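Local coordinates for adhesion and penetration protein autotransporter (Haemophilus influenzae, PDB 3SYJ) that promotes adherence to and invasion of host cells, mediates bacterial aggregation through self-association, and is probably a secreted serine protease, at residues A[176-188]-A[197-211]. Residues are numbered along the deposited sequence; the frame is centred on the assembly and turned at random.
Sequences HYLTAGNTHNQRG and GGDVRKAGEYGPLPI
Asn182 and His184 carry the tightly packed half of this contact, where the end of strand 179-182 and the link after it pack on loop 197-211. The Asn182 amide, its CG held between backbone N and carbonyl carbon (chi1 58°), reaches the end of the type I turn Gly204-Gly207 and the residues after it. Asn182 OD1 accepts Leu209 N at 2.9 Å, the donor tilted 19° from the carbonyl plane, while ND2 donates to Thr183 O and only weakly to Gly207 O. The His184 ring has Pro210 CB over one face, 3.8 Å from its centroid in a CH-pi contact, and the backbone of Asp199 and Val200 at its edge; water 2 links His184 N to Ile211 O. Ile211 CD1 reaches Thr179, whose OG1 is hydrogen-bonded to Gln159.

Water 1 bridges the halves through Thr183 O, Asn185 OD1 and Tyr206 N. On the solvent side Asn185 OD1 accepts Glu205 N in its carbonyl plane at 2.7 Å and nearly straight (172°). Glu205 OE2 receives Gln186 N from above the carboxylate plane, also at 2.7 Å, and water 3 joins Glu205 OE1 to Gln186 O. The Arg187 guanidinium lies with one face over the Gly197-Gly198 backbone, its NH1 paired with Glu248.

The loop, leading to strand 221-226, is thus tied to an outermost strand of the antiparallel sheet in the chymotrypsin-like protease domain, away from the probable catalytic Ser218. Backbone O atoms of Asn182 and Asn185 also take Ile211 N and Gly197 N, consistent with side-chain and backbone acceptors replacing regular strand pairing.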
ATOM      1  N   HIS A 176     -20.381  44.960  45.989  1.00 22.09           N
ATOM      2  CA  HIS A 176     -21.167  44.376  44.906  1.00 22.16           C
ATOM      3  C   HIS A 176     -20.319  43.394  44.112  1.00 19.88           C
ATOM      4  O   HIS A 176     -20.780  42.319  43.757  1.00 25.00           O
ATOM      5  CB  HIS A 176     -21.692  45.456  43.958  1.00 22.75           C
ATOM      6  CG  HIS A 176     -22.858  46.228  44.492  1.00 29.99           C
ATOM      7  ND1 HIS A 176     -23.979  46.501  43.735  1.00 39.63           N
ATOM      8  CD2 HIS A 176     -23.073  46.801  45.701  1.00 27.55           C
ATOM      9  CE1 HIS A 176     -24.835  47.204  44.456  1.00 39.41           C
ATOM     10  NE2 HIS A 176     -24.309  47.397  45.653  1.00 36.91           N
ATOM     11  N   TYR A 177     -19.082  43.784  43.814  1.00 16.73           N
ATOM     12  CA  TYR A 177     -18.160  42.926  43.082  1.00 15.75           C
ATOM     13  C   TYR A 177     -16.700  43.362  43.268  1.00 17.85           C
ATOM     14  O   TYR A 177     -16.413  44.412  43.857  1.00 16.53           O
ATOM     15  CB  TYR A 177     -18.524  42.874  41.592  1.00 18.55           C
ATOM     16  CG  TYR A 177     -18.554  44.244  40.936  1.00 17.76           C
ATOM     17  CD1 TYR A 177     -17.385  44.848  40.492  1.00 15.87           C
ATOM     18  CD2 TYR A 177     -19.747  44.933  40.788  1.00 16.94           C
ATOM     19  CE1 TYR A 177     -17.403  46.105  39.911  1.00 16.40           C
ATOM     20  CE2 TYR A 177     -19.781  46.177  40.213  1.00 20.10           C
ATOM     21  CZ  TYR A 177     -18.607  46.760  39.776  1.00 16.93           C
ATOM     22  OH  TYR A 177     -18.655  48.008  39.206  1.00 20.13           O
ATOM     23  N   LEU A 178     -15.784  42.538  42.768  1.00 15.61           N
ATOM     24  CA  LEU A 178     -14.358  42.791  42.924  1.00 15.22           C
ATOM     25  C   LEU A 178     -13.786  43.530  41.725  1.00 14.52           C
ATOM     26  O   LEU A 178     -14.172  43.272  40.588  1.00 12.05           O
ATOM     27  CB  LEU A 178     -13.610  41.468  43.091  1.00 13.03           C
ATOM     28  CG  LEU A 178     -13.950  40.639  44.331  1.00 14.77           C
ATOM     29  CD1 LEU A 178     -13.453  39.228  44.142  1.00 12.27           C
ATOM     30  CD2 LEU A 178     -13.365  41.265  45.595  1.00 12.14           C
ATOM     31  N   THR A 179     -12.866  44.452  41.983  1.00 12.98           N
ATOM     32  CA  THR A 179     -12.032  45.019  40.929  1.00 12.04           C
ATOM     33  C   THR A 179     -10.602  44.966  41.416  1.00 13.73           C
ATOM     34  O   THR A 179     -10.361  44.930  42.622  1.00 13.69           O
ATOM     35  CB  THR A 179     -12.382  46.481  40.594  1.00 14.35           C
ATOM     36  OG1 THR A 179     -12.301  47.284  41.779  1.00 15.48           O
ATOM     37  CG2 THR A 179     -13.775  46.574  40.009  1.00 13.93           C
ATOM     38  N   ALA A 180      -9.651  44.969  40.488  1.00 10.93           N
ATOM     39  CA  ALA A 180      -8.255  44.792  40.855  1.00 11.29           C
ATOM     40  C   ALA A 180      -7.320  45.276  39.753  1.00 11.53           C
ATOM     41  O   ALA A 180      -7.754  45.595  38.655  1.00 13.53           O
ATOM     42  CB  ALA A 180      -7.982  43.329  41.180  1.00 10.39           C
ATOM     43  N   GLY A 181      -6.028  45.324  40.054  1.00 12.98           N
ATOM     44  CA  GLY A 181      -5.018  45.701  39.074  1.00 12.75           C
ATOM     45  C   GLY A 181      -3.708  45.789  39.823  1.00 12.53           C
ATOM     46  O   GLY A 181      -3.655  45.398  40.986  1.00 15.71           O
ATOM     47  N   ASN A 182      -2.649  46.284  39.199  1.00 13.77           N
ATOM     48  CA  ASN A 182      -1.453  46.577  39.988  1.00 15.45           C
ATOM     49  C   ASN A 182      -1.709  47.789  40.885  1.00 15.28           C
ATOM     50  O   ASN A 182      -2.665  48.535  40.664  1.00 17.06           O
ATOM     51  CB  ASN A 182      -0.196  46.747  39.127  1.00 10.84           C
ATOM     52  CG  ASN A 182      -0.327  47.840  38.087  1.00 17.52           C
ATOM     53  OD1 ASN A 182      -0.774  47.599  36.969  1.00 15.86           O
ATOM     54  ND2 ASN A 182       0.098  49.050  38.443  1.00 17.21           N
ATOM     55  N   THR A 183      -0.894  47.972  41.917  1.00 15.81           N
ATOM     56  CA  THR A 183      -1.069  49.130  42.791  1.00 17.08           C
ATOM     57  C   THR A 183      -0.508  50.386  42.137  1.00 16.45           C
ATOM     58  O   THR A 183       0.198  50.314  41.127  1.00 17.44           O
ATOM     59  CB  THR A 183      -0.365  48.943  44.143  1.00 12.74           C
ATOM     60  OG1 THR A 183       1.059  48.957  43.956  1.00 14.60           O
ATOM     61  CG2 THR A 183      -0.781  47.630  44.771  1.00 12.92           C
ATOM     62  N   HIS A 184      -0.817  51.535  42.721  1.00 16.34           N
ATOM     63  CA  HIS A 184      -0.195  52.779  42.295  1.00 18.29           C
ATOM     64  C   HIS A 184       1.275  52.764  42.686  1.00 21.79           C
ATOM     65  O   HIS A 184       1.760  51.797  43.284  1.00 19.72           O
ATOM     66  CB  HIS A 184      -0.909  53.986  42.911  1.00 24.37           C
ATOM     67  CG  HIS A 184      -2.126  54.412  42.152  1.00 23.79           C
ATOM     68  ND1 HIS A 184      -2.055  55.156  40.993  1.00 24.34           N
ATOM     69  CD2 HIS A 184      -3.442  54.179  42.368  1.00 24.81           C
ATOM     70  CE1 HIS A 184      -3.275  55.371  40.534  1.00 22.44           C
ATOM     71  NE2 HIS A 184      -4.134  54.788  41.349  1.00 28.13           N
ATOM     72  N   ASN A 185       1.976  53.841  42.349  1.00 21.23           N
ATOM     73  CA  ASN A 185       3.402  53.969  42.631  1.00 20.49           C
ATOM     74  C   ASN A 185       3.695  54.119  44.112  1.00 20.09           C
ATOM     75  O   ASN A 185       2.847  54.566  44.887  1.00 17.79           O
ATOM     76  CB  ASN A 185       3.975  55.183  41.908  1.00 24.50           C
ATOM     77  CG  ASN A 185       3.946  55.036  40.405  1.00 25.86           C
ATOM     78  OD1 ASN A 185       3.994  53.931  39.872  1.00 24.49           O
ATOM     79  ND2 ASN A 185       3.886  56.159  39.711  1.00 33.95           N
ATOM     80  N   GLN A 186       4.921  53.760  44.481  1.00 22.51           N
ATOM     81  CA  GLN A 186       5.422  53.912  45.839  1.00 24.02           C
ATOM     82  C   GLN A 186       5.472  55.385  46.235  1.00 26.20           C
ATOM     83  O   GLN A 186       6.042  56.211  45.523  1.00 27.62           O
ATOM     84  CB  GLN A 186       6.811  53.284  45.945  1.00 27.33           C
ATOM     85  CG  GLN A 186       7.464  53.436  47.301  1.00 32.47           C
ATOM     86  CD  GLN A 186       6.739  52.675  48.396  1.00 33.85           C
ATOM     87  OE1 GLN A 186       5.932  53.252  49.128  1.00 28.53           O
ATOM     88  NE2 GLN A 186       7.022  51.376  48.518  1.00 24.58           N
ATOM     89  N   ARG A 187       4.891  55.709  47.382  1.00 24.54           N
ATOM     90  CA  ARG A 187       4.672  57.098  47.746  1.00 28.45           C
ATOM     91  C   ARG A 187       4.911  57.354  49.234  1.00 33.66           C
ATOM     92  O   ARG A 187       4.127  58.051  49.881  1.00 39.19           O
ATOM     93  CB  ARG A 187       3.229  57.484  47.406  1.00 32.38           C
ATOM     94  CG  ARG A 187       3.025  58.923  46.995  1.00 35.94           C
ATOM     95  CD  ARG A 187       3.119  59.064  45.484  1.00 38.70           C
ATOM     96  NE  ARG A 187       2.212  60.071  44.914  1.00 49.88           N
ATOM     97  CZ  ARG A 187       1.023  60.428  45.409  1.00 50.53           C
ATOM     98  NH1 ARG A 187       0.539  59.868  46.513  1.00 51.48           N
ATOM     99  NH2 ARG A 187       0.303  61.355  44.785  1.00 42.53           N
ATOM    100  N   GLY A 188       5.977  56.794  49.788  1.00 23.84           N
ATOM    101  CA  GLY A 188       6.279  57.053  51.183  1.00 35.30           C
ATOM    102  C   GLY A 188       5.870  55.938  52.128  1.00 38.63           C
ATOM    103  O   GLY A 188       4.730  55.454  52.100  1.00 34.92           O
ATOM    104  N   GLY A 197       0.101  55.669  45.654  1.00 24.10           N
ATOM    105  CA  GLY A 197      -0.752  56.675  45.053  1.00 24.20           C
ATOM    106  C   GLY A 197      -0.193  57.213  43.761  1.00 22.58           C
ATOM    107  O   GLY A 197       0.981  57.043  43.455  1.00 20.68           O
ATOM    108  N   GLY A 198      -1.048  57.866  42.990  1.00 25.51           N
ATOM    109  CA  GLY A 198      -0.640  58.418  41.715  1.00 20.25           C
ATOM    110  C   GLY A 198      -1.830  58.676  40.819  1.00 22.03           C
ATOM    111  O   GLY A 198      -2.957  58.813  41.284  1.00 22.24           O
ATOM    112  N   ASP A 199      -1.574  58.717  39.521  1.00 25.00           N
ATOM    113  CA  ASP A 199      -2.579  59.128  38.560  1.00 26.74           C
ATOM    114  C   ASP A 199      -3.137  57.907  37.837  1.00 24.74           C
ATOM    115  O   ASP A 199      -2.415  57.225  37.111  1.00 27.10           O
ATOM    116  CB  ASP A 199      -1.940  60.105  37.574  1.00 28.06           C
ATOM    117  CG  ASP A 199      -2.908  60.593  36.516  1.00 31.77           C
ATOM    118  OD1 ASP A 199      -4.085  60.176  36.533  1.00 25.38           O
ATOM    119  OD2 ASP A 199      -2.478  61.401  35.664  1.00 41.46           O
ATOM    120  N   VAL A 200      -4.420  57.629  38.032  1.00 22.92           N
ATOM    121  CA  VAL A 200      -5.025  56.427  37.466  1.00 22.87           C
ATOM    122  C   VAL A 200      -5.033  56.467  35.942  1.00 23.42           C
ATOM    123  O   VAL A 200      -5.042  55.423  35.282  1.00 27.31           O
ATOM    124  CB  VAL A 200      -6.459  56.188  38.006  1.00 27.15           C
ATOM    125  CG1 VAL A 200      -7.440  57.137  37.367  1.00 24.07           C
ATOM    126  CG2 VAL A 200      -6.877  54.759  37.748  1.00 25.99           C
ATOM    127  N   ARG A 201      -4.995  57.676  35.393  1.00 22.55           N
ATOM    128  CA  ARG A 201      -5.014  57.878  33.952  1.00 22.23           C
ATOM    129  C   ARG A 201      -3.709  57.394  33.336  1.00 22.18           C
ATOM    130  O   ARG A 201      -3.613  57.209  32.125  1.00 22.82           O
ATOM    131  CB  ARG A 201      -5.220  59.364  33.618  1.00 23.90           C
ATOM    132  CG  ARG A 201      -6.533  59.958  34.105  1.00 22.02           C
ATOM    133  CD  ARG A 201      -6.585  61.468  33.880  1.00 24.72           C
ATOM    134  NE  ARG A 201      -5.486  62.161  34.546  1.00 24.90           N
ATOM    135  CZ  ARG A 201      -5.234  63.462  34.423  1.00 33.06           C
ATOM    136  NH1 ARG A 201      -6.006  64.226  33.656  1.00 31.01           N
ATOM    137  NH2 ARG A 201      -4.205  64.004  35.067  1.00 30.97           N
ATOM    138  N   LYS A 202      -2.702  57.183  34.174  1.00 22.66           N
ATOM    139  CA  LYS A 202      -1.371  56.881  33.666  1.00 26.56           C
ATOM    140  C   LYS A 202      -0.850  55.508  34.068  1.00 24.83           C
ATOM    141  O   LYS A 202      -1.106  55.025  35.170  1.00 21.52           O
ATOM    142  CB  LYS A 202      -0.383  57.965  34.108  1.00 26.36           C
ATOM    143  CG  LYS A 202      -0.696  59.333  33.530  1.00 28.19           C
ATOM    144  CD  LYS A 202       0.195  60.399  34.125  1.00 40.27           C
ATOM    145  CE  LYS A 202       0.324  61.591  33.190  1.00 49.14           C
ATOM    146  NZ  LYS A 202       0.859  61.204  31.836  1.00 47.10           N
ATOM    147  N   ALA A 203      -0.104  54.890  33.159  1.00 23.83           N
ATOM    148  CA  ALA A 203       0.605  53.664  33.472  1.00 22.25           C
ATOM    149  C   ALA A 203       1.616  53.938  34.589  1.00 28.63           C
ATOM    150  O   ALA A 203       2.272  54.983  34.607  1.00 22.79           O
ATOM    151  CB  ALA A 203       1.293  53.120  32.234  1.00 19.39           C
ATOM    152  N   GLY A 204       1.730  53.002  35.527  1.00 22.85           N
ATOM    153  CA  GLY A 204       2.608  53.181  36.668  1.00 22.22           C
ATOM    154  C   GLY A 204       3.806  52.249  36.679  1.00 21.88           C
ATOM    155  O   GLY A 204       3.992  51.436  35.767  1.00 23.78           O
ATOM    156  N   GLU A 205       4.622  52.371  37.720  1.00 20.56           N
ATOM    157  CA  GLU A 205       5.851  51.595  37.831  1.00 24.65           C
ATOM    158  C   GLU A 205       5.544  50.126  38.107  1.00 21.50           C
ATOM    159  O   GLU A 205       6.401  49.268  37.921  1.00 22.94           O
ATOM    160  CB  GLU A 205       6.775  52.182  38.907  1.00 26.83           C
ATOM    161  CG  GLU A 205       6.294  51.978  40.332  1.00 24.33           C
ATOM    162  CD  GLU A 205       6.759  53.084  41.277  1.00 36.05           C
ATOM    163  OE1 GLU A 205       7.279  54.114  40.786  1.00 39.26           O
ATOM    164  OE2 GLU A 205       6.599  52.930  42.509  1.00 29.69           O
ATOM    165  N   TYR A 206       4.314  49.836  38.528  1.00 20.92           N
ATOM    166  CA  TYR A 206       3.895  48.446  38.710  1.00 22.40           C
ATOM    167  C   TYR A 206       2.999  47.918  37.589  1.00 20.45           C
ATOM    168  O   TYR A 206       2.530  46.780  37.658  1.00 17.24           O
ATOM    169  CB  TYR A 206       3.234  48.216  40.070  1.00 19.86           C
ATOM    170  CG  TYR A 206       4.155  48.438  41.248  1.00 16.41           C
ATOM    171  CD1 TYR A 206       5.266  47.628  41.461  1.00 18.46           C
ATOM    172  CD2 TYR A 206       3.903  49.453  42.158  1.00 21.82           C
ATOM    173  CE1 TYR A 206       6.104  47.835  42.550  1.00 17.84           C
ATOM    174  CE2 TYR A 206       4.725  49.670  43.240  1.00 19.86           C
ATOM    175  CZ  TYR A 206       5.823  48.864  43.440  1.00 20.59           C
ATOM    176  OH  TYR A 206       6.627  49.111  44.537  1.00 22.10           O
ATOM    177  N   GLY A 207       2.781  48.724  36.551  1.00 15.28           N
ATOM    178  CA  GLY A 207       2.058  48.248  35.382  1.00 16.02           C
ATOM    179  C   GLY A 207       0.986  49.185  34.851  1.00 18.20           C
ATOM    180  O   GLY A 207       0.765  50.268  35.388  1.00 19.15           O
ATOM    181  N   PRO A 208       0.299  48.759  33.789  1.00 18.13           N
ATOM    182  CA  PRO A 208      -0.650  49.620  33.079  1.00 16.18           C
ATOM    183  C   PRO A 208      -2.014  49.735  33.767  1.00 17.94           C
ATOM    184  O   PRO A 208      -2.849  50.504  33.304  1.00 15.41           O
ATOM    185  CB  PRO A 208      -0.831  48.909  31.730  1.00 17.03           C
ATOM    186  CG  PRO A 208      -0.113  47.574  31.844  1.00 18.96           C
ATOM    187  CD  PRO A 208       0.305  47.384  33.265  1.00 19.33           C
ATOM    188  N   LEU A 209      -2.253  48.971  34.830  1.00 18.80           N
ATOM    189  CA  LEU A 209      -3.579  48.951  35.447  1.00 14.62           C
ATOM    190  C   LEU A 209      -3.545  49.347  36.912  1.00 16.76           C
ATOM    191  O   LEU A 209      -3.931  48.564  37.773  1.00 18.65           O
ATOM    192  CB  LEU A 209      -4.210  47.563  35.300  1.00 14.89           C
ATOM    193  CG  LEU A 209      -4.452  47.076  33.867  1.00 12.63           C
ATOM    194  CD1 LEU A 209      -4.734  45.579  33.855  1.00 18.05           C
ATOM    195  CD2 LEU A 209      -5.583  47.842  33.183  1.00 11.79           C
ATOM    196  N   PRO A 210      -3.080  50.567  37.210  1.00 19.47           N
ATOM    197  CA  PRO A 210      -3.062  50.986  38.615  1.00 18.23           C
ATOM    198  C   PRO A 210      -4.480  51.175  39.113  1.00 19.68           C
ATOM    199  O   PRO A 210      -5.311  51.717  38.384  1.00 18.05           O
ATOM    200  CB  PRO A 210      -2.363  52.346  38.577  1.00 16.39           C
ATOM    201  CG  PRO A 210      -1.789  52.478  37.206  1.00 22.03           C
ATOM    202  CD  PRO A 210      -2.623  51.636  36.308  1.00 20.87           C
ATOM    203  N   ILE A 211      -4.754  50.742  40.337  1.00 18.92           N
ATOM    204  CA  ILE A 211      -6.088  50.878  40.909  1.00 15.61           C
ATOM    205  C   ILE A 211      -6.018  51.316  42.369  1.00 16.64           C
ATOM    206  O   ILE A 211      -5.260  50.763  43.169  1.00 18.37           O
ATOM    207  CB  ILE A 211      -6.885  49.566  40.774  1.00 13.89           C
ATOM    208  CG1 ILE A 211      -8.350  49.764  41.162  1.00 13.70           C
ATOM    209  CG2 ILE A 211      -6.238  48.450  41.590  1.00 15.90           C
ATOM    210  CD1 ILE A 211      -9.190  48.525  40.929  1.00 12.47           C
TER
HETATM  211  O   HOH W   1       2.291  51.660  39.419  1.00 21.58           O
HETATM  212  O   HOH W   2      -2.902  51.172  44.571  1.00 15.83           O
HETATM  213  O   HOH W   3       7.467  56.447  42.722  1.00 29.57           O